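Side-chain contacts in metallo-beta-lactamase domain-containing protein (Thermotoga maritima, PDB 3H3E), which is of unknown function but binds zinc and, as a metallo-beta-lactamase superfamily member, may act as a metal-dependent hydrolase or a transferase: residues 31-36 / 202-207; 38-43 / 164-169; 85-90 / 124-129. The protein carries 2 engineered substitutions. One frame throughout, in Å; residues are numbered along the deposited sequence.

Interaction 1: 31-36 / 202-207; sequences HGFSVL and MVVGGF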
loop_
_atom_site.group_PDB
_atom_site.type_symbol
_atom_site.label_atom_id
_atom_site.label_comp_id
_atom_site.label_asym_id
_atom_site.label_seq_id
_atom_site.Cartn_x
_atom_site.Cartn_y
_atom_site.Cartn_z
ATOM N N HIS A 31 0.861 6.853 -12.502
ATOM C CA HIS A 31 -0.185 6.562 -11.548
ATOM C C HIS A 31 -0.073 5.105 -11.120
ATOM O O HIS A 31 -0.560 4.202 -11.808
ATOM C CB HIS A 31 -1.545 6.808 -12.178
ATOM C CG HIS A 31 -2.689 6.626 -11.235
ATOM N ND1 HIS A 31 -2.788 7.316 -10.046
ATOM C CD2 HIS A 31 -3.793 5.853 -11.319
ATOM C CE1 HIS A 31 -3.902 6.965 -9.433
ATOM N NE2 HIS A 31 -4.531 6.079 -10.184
ATOM N N GLY A 32 0.590 4.885 -9.988
ATOM C CA GLY A 32 0.670 3.583 -9.369
ATOM C C GLY A 32 1.639 3.684 -8.222
ATOM O O GLY A 32 2.324 4.695 -8.079
ATOM N N PHE A 33 1.711 2.641 -7.405
ATOM C CA PHE A 33 2.571 2.667 -6.238
ATOM C C PHE A 33 3.469 1.421 -6.195
ATOM O O PHE A 33 3.032 0.322 -6.518
ATOM C CB PHE A 33 1.710 2.807 -4.966
ATOM C CG PHE A 33 2.508 3.001 -3.704
ATOM C CD1 PHE A 33 3.357 4.097 -3.562
ATOM C CD2 PHE A 33 2.419 2.085 -2.668
ATOM C CE1 PHE A 33 4.111 4.269 -2.401
ATOM C CE2 PHE A 33 3.166 2.241 -1.515
ATOM C CZ PHE A 33 4.010 3.337 -1.376
ATOM N N SER A 34 4.732 1.602 -5.828
ATOM C CA SER A 34 5.626 0.478 -5.560
ATOM C C SER A 34 6.746 0.977 -4.675
ATOM O O SER A 34 7.349 2.010 -4.951
ATOM C CB SER A 34 6.199 -0.133 -6.849
ATOM O OG SER A 34 7.290 -1.005 -6.572
ATOM N N VAL A 35 7.013 0.245 -3.603
ATOM C CA VAL A 35 8.043 0.631 -2.660
ATOM C C VAL A 35 8.817 -0.594 -2.203
ATOM O O VAL A 35 8.238 -1.602 -1.816
ATOM C CB VAL A 35 7.456 1.376 -1.447
ATOM C CG1 VAL A 35 6.357 0.582 -0.835
ATOM C CG2 VAL A 35 8.520 1.622 -0.425
ATOM N N LEU A 36 10.138 -0.501 -2.295
ATOM C CA LEU A 36 11.035 -1.538 -1.820
ATOM C C LEU A 36 11.312 -1.322 -0.338
ATOM O O LEU A 36 11.764 -0.255 0.076
ATOM C CB LEU A 36 12.336 -1.498 -2.606
ATOM C CG LEU A 36 13.395 -2.540 -2.247
ATOM C CD1 LEU A 36 12.868 -3.948 -2.429
ATOM C CD2 LEU A 36 14.594 -2.311 -3.131
HETATM N N MSE A 202 6.144 5.119 11.987
HETATM C CA MSE A 202 6.044 5.737 10.663
HETATM C C MSE A 202 4.997 5.045 9.788
HETATM O O MSE A 202 4.867 3.821 9.801
HETATM C CB MSE A 202 7.409 5.681 9.969
HETATM C CG MSE A 202 7.460 6.300 8.584
HETATM SE SE MSE A 202 9.088 6.222 7.799
HETATM C CE MSE A 202 10.059 7.277 8.848
ATOM N N VAL A 203 4.257 5.830 9.015
ATOM C CA VAL A 203 3.301 5.268 8.063
ATOM C C VAL A 203 3.558 5.801 6.665
ATOM O O VAL A 203 3.557 6.999 6.462
ATOM C CB VAL A 203 1.865 5.620 8.438
ATOM C CG1 VAL A 203 0.898 4.906 7.527
ATOM C CG2 VAL A 203 1.604 5.265 9.884
ATOM N N VAL A 204 3.779 4.914 5.701
ATOM C CA VAL A 204 3.992 5.356 4.339
ATOM C C VAL A 204 3.090 4.658 3.329
ATOM O O VAL A 204 2.839 3.472 3.438
ATOM C CB VAL A 204 5.478 5.248 3.947
ATOM C CG1 VAL A 204 6.219 4.371 4.934
ATOM C CG2 VAL A 204 5.621 4.739 2.513
ATOM N N GLY A 205 2.575 5.410 2.362
ATOM C CA GLY A 205 1.764 4.818 1.310
ATOM C C GLY A 205 0.567 5.672 0.972
ATOM O O GLY A 205 0.460 6.791 1.456
ATOM N N GLY A 206 -0.335 5.146 0.148
ATOM C CA GLY A 206 -1.499 5.904 -0.282
ATOM C C GLY A 206 -2.693 5.732 0.633
ATOM O O GLY A 206 -2.967 4.627 1.094
ATOM N N PHE A 207 -3.409 6.825 0.892
ATOM C CA PHE A 207 -4.533 6.805 1.838
ATOM C C PHE A 207 -5.899 7.024 1.183
ATOM O O PHE A 207 -6.927 6.930 1.845
ATOM C CB PHE A 207 -4.350 7.834 2.978
ATOM C CG PHE A 207 -3.019 7.743 3.696
ATOM C CD1 PHE A 207 -2.291 6.562 3.717
ATOM C CD2 PHE A 207 -2.507 8.837 4.358
ATOM C CE1 PHE A 207 -1.071 6.496 4.365
ATOM C CE2 PHE A 207 -1.299 8.765 5.012
ATOM C CZ PHE A 207 -0.583 7.596 5.016
#
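The phenyl ring of Phe33 is the flat group that makes this contact, and it presents its outer end to the 202-207 segment. Val204 sits at the ring's edge, close to its plane, with CG2 4.4 Å from Phe33 CZ. Gly205 comes in at a slant, neither squarely over a face nor at the edge: its CA lies 3.8 Å from Phe33 CZ and 4.1 Å from Phe33 CE2. Gly205 has no side chain, and the ring meets its main chain directly, where the chain turns a corner. Phe33 gets there by holding CG anti to its backbone N (chi1 -173°), which carries the ring across to the other sheet. The rest of the ring's surroundings include Cys235 at the end of strand 231-235, His236 just after it, and His74 of the helix 72-75. This places the contact in the core between the two sheets of the metallo-beta-lactamase sandwich; the Phe33 side chain is about 9 Å from the bound zinc. Asp73, His74 and His236 face a common point that could be a vacant second metal site, as in dinuclear relatives. Across the two segments the chemistry is purely apolar, an aromatic rim against a methyl and a glycine alpha carbon. Its hold therefore depends on shape and burial.

Interaction 2: 38-43 / 164-169; sequences DSVLFD and QTLVVR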
loop_
_atom_site.group_PDB
_atom_site.type_symbol
_atom_site.label_atom_id
_atom_site.label_comp_id
_atom_site.label_asym_id
_atom_site.label_seq_id
_atom_site.Cartn_x
_atom_site.Cartn_y
_atom_site.Cartn_z
ATOM N N ASP A 38 13.359 -2.901 2.580
ATOM C CA ASP A 38 14.388 -3.851 2.957
ATOM C C ASP A 38 14.391 -4.978 1.947
ATOM O O ASP A 38 14.736 -4.780 0.786
ATOM C CB ASP A 38 14.132 -4.392 4.364
ATOM C CG ASP A 38 15.415 -4.597 5.160
ATOM O OD1 ASP A 38 16.349 -3.772 5.024
ATOM O OD2 ASP A 38 15.476 -5.578 5.936
ATOM N N SER A 39 13.962 -6.154 2.376
ATOM C CA SER A 39 14.127 -7.355 1.562
ATOM C C SER A 39 12.850 -7.814 0.868
ATOM O O SER A 39 12.755 -8.951 0.411
ATOM C CB SER A 39 14.627 -8.483 2.448
ATOM O OG SER A 39 13.839 -8.542 3.627
ATOM N N VAL A 40 11.863 -6.937 0.786
ATOM C CA VAL A 40 10.586 -7.334 0.231
ATOM C C VAL A 40 10.047 -6.178 -0.627
ATOM O O VAL A 40 10.256 -5.018 -0.297
ATOM C CB VAL A 40 9.644 -7.731 1.384
ATOM C CG1 VAL A 40 8.573 -6.691 1.598
ATOM C CG2 VAL A 40 9.037 -9.066 1.114
ATOM N N LEU A 41 9.412 -6.475 -1.754
ATOM C CA LEU A 41 8.857 -5.406 -2.581
ATOM C C LEU A 41 7.354 -5.299 -2.382
ATOM O O LEU A 41 6.636 -6.272 -2.555
ATOM C CB LEU A 41 9.195 -5.602 -4.062
ATOM C CG LEU A 41 8.619 -4.597 -5.076
ATOM C CD1 LEU A 41 9.244 -3.198 -4.981
ATOM C CD2 LEU A 41 8.788 -5.144 -6.461
ATOM N N PHE A 42 6.896 -4.106 -2.007
ATOM C CA PHE A 42 5.479 -3.842 -1.747
ATOM C C PHE A 42 4.872 -3.157 -2.953
ATOM O O PHE A 42 5.178 -1.999 -3.225
ATOM C CB PHE A 42 5.306 -2.939 -0.518
ATOM C CG PHE A 42 3.889 -2.851 -0.024
ATOM C CD1 PHE A 42 3.388 -3.787 0.873
ATOM C CD2 PHE A 42 3.054 -1.833 -0.446
ATOM C CE1 PHE A 42 2.084 -3.712 1.324
ATOM C CE2 PHE A 42 1.747 -1.757 0.017
ATOM C CZ PHE A 42 1.272 -2.703 0.906
ATOM N N ASP A 43 4.020 -3.883 -3.670
ATOM C CA ASP A 43 3.398 -3.395 -4.899
ATOM C C ASP A 43 4.386 -3.178 -6.062
ATOM O O ASP A 43 5.598 -3.185 -5.879
ATOM C CB ASP A 43 2.533 -2.153 -4.632
ATOM C CG ASP A 43 1.225 -2.497 -3.931
ATOM O OD1 ASP A 43 0.974 -3.701 -3.727
ATOM O OD2 ASP A 43 0.452 -1.579 -3.583
ATOM N N GLN A 164 -4.470 -5.740 1.970
ATOM C CA GLN A 164 -3.567 -6.121 3.047
ATOM C C GLN A 164 -2.473 -5.097 3.219
ATOM O O GLN A 164 -2.188 -4.312 2.316
ATOM C CB GLN A 164 -2.975 -7.512 2.824
ATOM C CG GLN A 164 -2.310 -7.709 1.494
ATOM C CD GLN A 164 -1.772 -9.109 1.338
ATOM O OE1 GLN A 164 -2.005 -9.974 2.178
ATOM N NE2 GLN A 164 -1.064 -9.349 0.253
ATOM N N THR A 165 -1.868 -5.104 4.397
ATOM C CA THR A 165 -0.971 -4.037 4.787
ATOM C C THR A 165 0.265 -4.639 5.417
ATOM O O THR A 165 0.188 -5.623 6.146
ATOM C CB THR A 165 -1.668 -3.060 5.773
ATOM O OG1 THR A 165 -2.756 -2.419 5.104
ATOM C CG2 THR A 165 -0.715 -1.993 6.247
ATOM N N LEU A 166 1.411 -4.055 5.112
ATOM C CA LEU A 166 2.664 -4.548 5.644
ATOM C C LEU A 166 3.003 -3.830 6.942
ATOM O O LEU A 166 2.871 -2.619 7.046
ATOM C CB LEU A 166 3.774 -4.345 4.615
ATOM C CG LEU A 166 5.194 -4.684 5.032
ATOM C CD1 LEU A 166 5.264 -6.161 5.278
ATOM C CD2 LEU A 166 6.200 -4.249 3.945
ATOM N N VAL A 167 3.423 -4.593 7.939
ATOM C CA VAL A 167 3.929 -4.024 9.178
ATOM C C VAL A 167 5.338 -4.557 9.421
ATOM O O VAL A 167 5.573 -5.764 9.453
ATOM C CB VAL A 167 3.018 -4.353 10.372
ATOM C CG1 VAL A 167 3.532 -3.695 11.644
ATOM C CG2 VAL A 167 1.623 -3.900 10.083
ATOM N N VAL A 168 6.274 -3.632 9.561
ATOM C CA VAL A 168 7.650 -3.959 9.858
ATOM C C VAL A 168 7.916 -3.511 11.283
ATOM O O VAL A 168 7.740 -2.337 11.617
ATOM C CB VAL A 168 8.627 -3.196 8.947
ATOM C CG1 VAL A 168 10.061 -3.674 9.178
ATOM C CG2 VAL A 168 8.214 -3.313 7.474
ATOM N N ARG A 169 8.342 -4.458 12.112
ATOM C CA ARG A 169 8.602 -4.210 13.520
ATOM C C ARG A 169 10.062 -3.804 13.699
ATOM O O ARG A 169 10.980 -4.567 13.412
ATOM C CB ARG A 169 8.237 -5.447 14.339
ATOM C CG ARG A 169 8.399 -5.315 15.830
ATOM C CD ARG A 169 8.344 -6.695 16.450
ATOM N NE ARG A 169 7.015 -7.056 16.932
ATOM C CZ ARG A 169 6.516 -8.289 16.893
ATOM N NH1 ARG A 169 7.235 -9.267 16.350
ATOM N NH2 ARG A 169 5.294 -8.538 17.375
#
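Gln164 meets Phe42 through its backbone: the carbonyl O lies at the edge of the ring, near its plane, 4.1 Å from Phe42 CZ. Its side chain runs elsewhere, with NE2 hydrogen-bonded to Ile67 O. Thr165 turns its back on the contact and packs on Val176 and Thr178 of the adjacent strand. Leu166 then carries most of the packing. Its CB sits 3.8 Å from Phe42 CE1, approaching the ring at a slant, and the two side chains slide past each other in opposite directions. With CG anti to the backbone N (chi1 175°), Leu166 sends CD2 along to Val40, which it meets tip to tip, 4.1 Å from Val40 CG1. These residues belong to facing sheets of the alpha-beta/beta-alpha sandwich: Val40 and Phe42 point inward from the strand 40-42 while Leu41 between them points away, and Leu166 answers from the strand 165-170, which lies between strands 130-133 and 173-178. One face of the Phe42 ring also has Asp43 OD1 4.2 Å above its plane, toward the rim; OD2 of that carboxylate is hydrogen-bonded to Ser68 OG and His74 ND1. Ile177 of strand 173-178 packs on Phe42 as well.

Interaction 3: 85-90 / 124-129; sequences RVWLRK and TEIGKN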
loop_
_atom_site.group_PDB
_atom_site.type_symbol
_atom_site.label_atom_id
_atom_site.label_comp_id
_atom_site.label_asym_id
_atom_site.label_seq_id
_atom_site.Cartn_x
_atom_site.Cartn_y
_atom_site.Cartn_z
ATOM N N ARG A 85 7.818 -14.715 -5.874
ATOM C CA ARG A 85 6.814 -15.292 -5.008
ATOM C C ARG A 85 5.861 -14.167 -4.645
ATOM O O ARG A 85 6.219 -13.237 -3.926
ATOM C CB ARG A 85 7.491 -15.808 -3.760
ATOM C CG ARG A 85 6.618 -16.586 -2.837
ATOM C CD ARG A 85 7.368 -16.721 -1.564
ATOM N NE ARG A 85 6.992 -17.903 -0.813
ATOM C CZ ARG A 85 7.541 -18.230 0.347
ATOM N NH1 ARG A 85 8.490 -17.454 0.871
ATOM N NH2 ARG A 85 7.139 -19.325 0.975
ATOM N N VAL A 86 4.650 -14.236 -5.176
ATOM C CA VAL A 86 3.706 -13.137 -5.047
ATOM C C VAL A 86 2.719 -13.415 -3.944
ATOM O O VAL A 86 1.953 -14.375 -4.019
ATOM C CB VAL A 86 2.921 -12.912 -6.337
ATOM C CG1 VAL A 86 1.920 -11.797 -6.127
ATOM C CG2 VAL A 86 3.865 -12.610 -7.485
ATOM N N TRP A 87 2.756 -12.573 -2.915
ATOM C CA TRP A 87 1.888 -12.722 -1.759
ATOM C C TRP A 87 0.633 -11.909 -1.963
ATOM O O TRP A 87 0.677 -10.688 -1.873
ATOM C CB TRP A 87 2.591 -12.197 -0.522
ATOM C CG TRP A 87 3.812 -12.950 -0.153
ATOM C CD1 TRP A 87 4.963 -13.013 -0.853
ATOM C CD2 TRP A 87 4.013 -13.737 1.026
ATOM N NE1 TRP A 87 5.876 -13.801 -0.200
ATOM C CE2 TRP A 87 5.315 -14.252 0.967
ATOM C CE3 TRP A 87 3.211 -14.063 2.123
ATOM C CZ2 TRP A 87 5.846 -15.076 1.962
ATOM C CZ3 TRP A 87 3.740 -14.886 3.116
ATOM C CH2 TRP A 87 5.043 -15.381 3.022
ATOM N N LEU A 88 -0.478 -12.585 -2.235
ATOM C CA LEU A 88 -1.749 -11.918 -2.421
ATOM C C LEU A 88 -2.875 -12.631 -1.684
ATOM O O LEU A 88 -2.776 -13.820 -1.386
ATOM C CB LEU A 88 -2.085 -11.818 -3.906
ATOM C CG LEU A 88 -2.324 -13.107 -4.693
ATOM C CD1 LEU A 88 -3.091 -12.802 -5.953
ATOM C CD2 LEU A 88 -1.016 -13.804 -5.021
ATOM N N ARG A 89 -3.941 -11.895 -1.384
ATOM C CA ARG A 89 -5.147 -12.482 -0.831
ATOM C C ARG A 89 -5.960 -13.195 -1.921
ATOM O O ARG A 89 -6.074 -12.701 -3.034
ATOM C CB ARG A 89 -6.010 -11.418 -0.161
ATOM C CG ARG A 89 -5.368 -10.745 1.023
ATOM C CD ARG A 89 -6.388 -10.368 2.096
ATOM N NE ARG A 89 -6.304 -11.276 3.233
ATOM C CZ ARG A 89 -7.321 -11.990 3.692
ATOM N NH1 ARG A 89 -8.519 -11.894 3.135
ATOM N NH2 ARG A 89 -7.140 -12.789 4.721
ATOM N N LYS A 90 -6.537 -14.348 -1.590
ATOM C CA LYS A 90 -7.349 -15.081 -2.552
ATOM C C LYS A 90 -8.296 -14.158 -3.300
ATOM O O LYS A 90 -8.501 -14.314 -4.494
ATOM C CB LYS A 90 -8.128 -16.224 -1.888
ATOM C CG LYS A 90 -7.293 -17.470 -1.598
ATOM C CD LYS A 90 -8.159 -18.644 -1.127
ATOM C CE LYS A 90 -7.558 -20.011 -1.517
ATOM N NZ LYS A 90 -7.457 -20.254 -3.005
ATOM N N THR A 124 -0.274 -12.572 9.083
ATOM C CA THR A 124 0.617 -13.541 8.466
ATOM C C THR A 124 2.045 -13.052 8.607
ATOM O O THR A 124 2.359 -11.940 8.199
ATOM C CB THR A 124 0.285 -13.726 6.984
ATOM O OG1 THR A 124 -0.963 -14.411 6.860
ATOM C CG2 THR A 124 1.360 -14.533 6.293
ATOM N N GLU A 125 2.912 -13.863 9.201
ATOM C CA GLU A 125 4.318 -13.488 9.301
ATOM C C GLU A 125 5.073 -13.796 8.008
ATOM O O GLU A 125 4.989 -14.900 7.484
ATOM C CB GLU A 125 4.991 -14.165 10.490
ATOM C CG GLU A 125 6.434 -13.719 10.680
ATOM C CD GLU A 125 7.077 -14.351 11.895
ATOM O OE1 GLU A 125 6.626 -15.449 12.296
ATOM O OE2 GLU A 125 8.030 -13.753 12.445
ATOM N N ILE A 126 5.798 -12.813 7.496
ATOM C CA ILE A 126 6.492 -12.951 6.222
ATOM C C ILE A 126 7.911 -13.410 6.453
ATOM O O ILE A 126 8.328 -14.464 5.977
ATOM C CB ILE A 126 6.622 -11.602 5.504
ATOM C CG1 ILE A 126 5.287 -11.104 5.008
ATOM C CG2 ILE A 126 7.563 -11.706 4.309
ATOM C CD1 ILE A 126 5.443 -9.727 4.473
ATOM N N GLY A 127 8.654 -12.573 7.164
ATOM C CA GLY A 127 10.020 -12.861 7.531
ATOM C C GLY A 127 10.217 -12.293 8.910
ATOM O O GLY A 127 9.239 -12.053 9.621
ATOM N N LYS A 128 11.462 -12.057 9.298
ATOM C CA LYS A 128 11.691 -11.564 10.639
ATOM C C LYS A 128 11.116 -10.159 10.800
ATOM O O LYS A 128 11.450 -9.229 10.058
ATOM C CB LYS A 128 13.171 -11.660 11.055
ATOM C CG LYS A 128 14.094 -10.548 10.578
ATOM C CD LYS A 128 15.301 -10.431 11.508
ATOM C CE LYS A 128 16.221 -9.287 11.105
ATOM N NZ LYS A 128 16.800 -9.493 9.747
ATOM N N ASN A 129 10.200 -10.043 11.753
ATOM C CA ASN A 129 9.681 -8.756 12.161
ATOM C C ASN A 129 8.807 -8.109 11.102
ATOM O O ASN A 129 8.448 -6.943 11.216
ATOM C CB ASN A 129 10.835 -7.837 12.582
ATOM C CG ASN A 129 11.563 -8.348 13.827
ATOM O OD1 ASN A 129 10.959 -8.520 14.896
ATOM N ND2 ASN A 129 12.865 -8.600 13.689
#
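Trp87 extends the six-membered end of its indole toward the 124-129 segment and touches three consecutive residues there. Thr124 meets it at the edge, near the ring plane, with CG2 4.0 Å from Trp87 CZ3; the two side chains cross obliquely. Thr124 places that methyl anti to its backbone N, its OG1 lying beside the N instead (chi1 -70°), which leaves the methyl, not the hydroxyl, facing the indole. Next along, the main chain comes in aslant to the ring: Ile126 CA is 4.3 Å from Trp87 CH2, and Glu125 O lies a little farther from the same atom. The Ile126 side chain adds a looser touch, CG2 standing 4.5 Å from Trp87 CZ2. The two strands belong to opposite sheets of the metallo-beta-lactamase sandwich. Strand 85-89 is second from the edge of one and strand 123-127 is outermost in the other, and they run nearly antiparallel, at 162°, with axes 11.2 Å apart. Such a gap is bridged by side chains, here chiefly by the long indole, while Leu132 and Leu66 each pack against both Trp87 and Ile126. At its other end the indole is tied down by NE1, hydrogen-bonded to Asp64 OD1, which should limit rotation of the ring. Arg85, two residues earlier on the same side of its strand, lays its guanidinium alongside: Trp87 CZ2 stands 3.6 Å above the guanidinium plane, toward the rim of the group. Val119 of the neighbouring outermost strand 115-119 touches both Trp87 and Thr124.

All three contacts join the two mixed sheets of the sandwich. Along the chain they nest: interaction 3 closes a loop inside that of interaction 2, itself inside that of interaction 1. Interactions 1 and 2 have centres about 10 Å apart and share neighbouring strands 34-37 and 40-42, linked by hydrogen bonds between Val35 O and Phe42 N and between Ser34 OG and Asp43 O. Interactions 2 and 3, centres about 8 Å apart, are joined by a probable hydrogen bond from Arg169 N to Asn129 O and by packing of Leu166 on Ile126. Interactions 1 and 3 do not touch, their centres being about 17 Å apart. The interface thus runs from near the zinc to the sandwich edge.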